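Local coordinates for protein MmeI (Methylophilus methylotrophus, PDB 5HR4) that probably methylates adenine in DNA at N6 with S-adenosyl-L-methionine as donor, as part of a single-chain type IIL restriction-modification enzyme, at residues 373-376 with 377-381. Numbering follows the deposited sequence.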
ATOM      1  N   THR A 373      13.592   5.696 -13.107  1.00 24.65           N
ATOM      2  CA  THR A 373      14.157   4.743 -14.059  1.00 25.34           C
ATOM      3  C   THR A 373      14.917   5.468 -15.155  1.00 30.28           C
ATOM      4  O   THR A 373      16.064   5.126 -15.472  1.00 32.14           O
ATOM      5  CB  THR A 373      13.076   3.867 -14.687  1.00 28.75           C
ATOM      6  OG1 THR A 373      12.455   3.046 -13.686  1.00 26.78           O
ATOM      7  CG2 THR A 373      13.701   2.985 -15.764  1.00 26.03           C
ATOM      8  N   TYR A 374      14.299   6.492 -15.732  1.00 29.80           N
ATOM      9  CA  TYR A 374      14.955   7.234 -16.801  1.00 29.81           C
ATOM     10  C   TYR A 374      16.229   7.899 -16.304  1.00 28.91           C
ATOM     11  O   TYR A 374      17.188   8.044 -17.068  1.00 33.18           O
ATOM     12  CB  TYR A 374      13.970   8.258 -17.395  1.00 26.85           C
ATOM     13  CG  TYR A 374      14.553   9.187 -18.426  1.00 24.69           C
ATOM     14  CD1 TYR A 374      14.996   8.706 -19.654  1.00 31.01           C
ATOM     15  CD2 TYR A 374      14.652  10.552 -18.183  1.00 25.63           C
ATOM     16  CE1 TYR A 374      15.552   9.552 -20.603  1.00 26.26           C
ATOM     17  CE2 TYR A 374      15.189  11.408 -19.128  1.00 25.63           C
ATOM     18  CZ  TYR A 374      15.643  10.894 -20.333  1.00 27.87           C
ATOM     19  OH  TYR A 374      16.183  11.734 -21.276  1.00 33.07           O
ATOM     20  N   ARG A 375      16.280   8.294 -15.031  1.00 29.49           N
ATOM     21  CA  ARG A 375      17.485   8.953 -14.535  1.00 31.22           C
ATOM     22  C   ARG A 375      18.622   7.947 -14.369  1.00 33.40           C
ATOM     23  O   ARG A 375      19.767   8.220 -14.742  1.00 33.26           O
ATOM     24  CB  ARG A 375      17.193   9.677 -13.221  1.00 29.39           C
ATOM     25  CG  ARG A 375      18.413   9.829 -12.349  1.00 32.76           C
ATOM     26  CD  ARG A 375      18.267  10.932 -11.325  1.00 34.17           C
ATOM     27  NE  ARG A 375      17.505  10.530 -10.145  1.00 42.01           N
ATOM     28  CZ  ARG A 375      17.879   9.573  -9.303  1.00 39.20           C
ATOM     29  NH1 ARG A 375      18.998   8.904  -9.536  1.00 44.01           N
ATOM     30  NH2 ARG A 375      17.138   9.279  -8.236  1.00 31.99           N
ATOM     31  N   GLU A 376      18.319   6.773 -13.820  1.00 31.96           N
ATOM     32  CA  GLU A 376      19.319   5.719 -13.736  1.00 30.60           C
ATOM     33  C   GLU A 376      19.832   5.330 -15.117  1.00 33.77           C
ATOM     34  O   GLU A 376      21.038   5.111 -15.314  1.00 34.21           O
ATOM     35  CB  GLU A 376      18.722   4.519 -13.008  1.00 28.56           C
ATOM     36  CG  GLU A 376      18.380   4.865 -11.576  1.00 30.98           C
ATOM     37  CD  GLU A 376      19.590   5.413 -10.850  1.00 36.04           C
ATOM     38  OE1 GLU A 376      20.627   4.716 -10.843  1.00 43.53           O
ATOM     39  OE2 GLU A 376      19.529   6.544 -10.324  1.00 33.75           O
ATOM     40  N   LEU A 377      18.937   5.245 -16.091  1.00 30.75           N
ATOM     41  CA  LEU A 377      19.385   4.923 -17.434  1.00 27.45           C
ATOM     42  C   LEU A 377      20.279   6.017 -17.977  1.00 28.74           C
ATOM     43  O   LEU A 377      21.333   5.736 -18.558  1.00 28.58           O
ATOM     44  CB  LEU A 377      18.189   4.689 -18.342  1.00 29.53           C
ATOM     45  CG  LEU A 377      17.997   3.203 -18.590  1.00 28.41           C
ATOM     46  CD1 LEU A 377      17.739   2.487 -17.285  1.00 24.06           C
ATOM     47  CD2 LEU A 377      16.848   3.030 -19.538  1.00 34.40           C
ATOM     48  N   ARG A 378      19.909   7.275 -17.759  1.00 26.82           N
ATOM     49  CA  ARG A 378      20.793   8.339 -18.215  1.00 30.71           C
ATOM     50  C   ARG A 378      22.158   8.241 -17.530  1.00 33.56           C
ATOM     51  O   ARG A 378      23.199   8.302 -18.195  1.00 35.10           O
ATOM     52  CB  ARG A 378      20.144   9.705 -18.005  1.00 33.74           C
ATOM     53  CG  ARG A 378      19.080  10.033 -19.074  1.00 33.27           C
ATOM     54  CD  ARG A 378      19.702  10.162 -20.473  1.00 33.55           C
ATOM     55  NE  ARG A 378      20.619  11.296 -20.521  1.00 37.57           N
ATOM     56  CZ  ARG A 378      20.256  12.547 -20.787  1.00 37.35           C
ATOM     57  NH1 ARG A 378      18.989  12.843 -21.055  1.00 34.99           N
ATOM     58  NH2 ARG A 378      21.161  13.511 -20.792  1.00 37.07           N
ATOM     59  N   LEU A 379      22.178   8.027 -16.210  1.00 33.30           N
ATOM     60  CA  LEU A 379      23.455   7.914 -15.508  1.00 29.42           C
ATOM     61  C   LEU A 379      24.285   6.768 -16.067  1.00 33.63           C
ATOM     62  O   LEU A 379      25.482   6.933 -16.355  1.00 35.41           O
ATOM     63  CB  LEU A 379      23.235   7.740 -14.007  1.00 29.63           C
ATOM     64  CG  LEU A 379      22.822   8.994 -13.235  1.00 29.73           C
ATOM     65  CD1 LEU A 379      22.729   8.711 -11.757  1.00 22.35           C
ATOM     66  CD2 LEU A 379      23.806  10.098 -13.498  1.00 25.44           C
ATOM     67  N   LEU A 380      23.665   5.597 -16.244  1.00 30.27           N
ATOM     68  CA  LEU A 380      24.368   4.485 -16.878  1.00 29.70           C
ATOM     69  C   LEU A 380      24.908   4.894 -18.243  1.00 34.86           C
ATOM     70  O   LEU A 380      26.106   4.747 -18.519  1.00 37.54           O
ATOM     71  CB  LEU A 380      23.432   3.297 -17.009  1.00 27.50           C
ATOM     72  CG  LEU A 380      23.996   2.112 -17.761  1.00 30.88           C
ATOM     73  CD1 LEU A 380      25.298   1.670 -17.114  1.00 34.39           C
ATOM     74  CD2 LEU A 380      22.970   1.018 -17.670  1.00 32.47           C
ATOM     75  N   GLU A 381      24.039   5.465 -19.087  1.00 32.39           N
ATOM     76  CA  GLU A 381      24.414   5.917 -20.425  1.00 32.57           C
ATOM     77  C   GLU A 381      25.551   6.934 -20.440  1.00 30.43           C
ATOM     78  O   GLU A 381      26.170   7.118 -21.492  1.00 33.26           O
ATOM     79  CB  GLU A 381      23.201   6.533 -21.132  1.00 32.73           C
ATOM     80  CG  GLU A 381      23.388   6.636 -22.623  1.00 38.10           C
ATOM     81  CD  GLU A 381      22.573   7.746 -23.261  1.00 44.91           C
ATOM     82  OE1 GLU A 381      22.383   8.804 -22.608  1.00 45.76           O
ATOM     83  OE2 GLU A 381      22.136   7.556 -24.428  1.00 42.15           O
TER
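Tyr374 and Arg378, one helical turn apart, run side by side in the same direction and form the tightly packed part of this contact. Arg378 CG sits over one ring face, 4.0 Å from the Tyr374 centroid and 20° off the ring normal, which meets the criteria for a CH-pi contact. Bends at its second and third side-chain torsions then bring the guanidinium round to the phenol end, where Arg378 NH1 donates to Tyr374 OH at 3.0 Å. The oxygen lies within the guanidinium plane, though the N-H...O angle of 144° shows a bent bond. Asp430 and Asn434, both on helix 416-440, bind Tyr374 OH and Arg378 NH2 respectively. A phenylalanine in place of Tyr374 would probably keep the CH-pi face but leave Arg378 NH1 and Asp430 without their shared hydroxyl partner. Tyr374 and Arg378 belong to helix 368-388, which follows strand 359-361 in the Rossmann-like methyltransferase domain and packs against helices 318-340 and 416-440. Its i to i+4 ladder is regular here, with Leu380 N to Glu376 O at 2.8 Å. The looser side carries the partly exposed Arg375, Glu376 and Leu379. Leu379 CD1 comes no nearer than 4.1 Å to Glu376 OE2 and 4.3 Å to Arg375 NH1, approaching the guanidinium at its edge, while Arg375 pairs ionically with Glu376 and, through NH2, with Glu318.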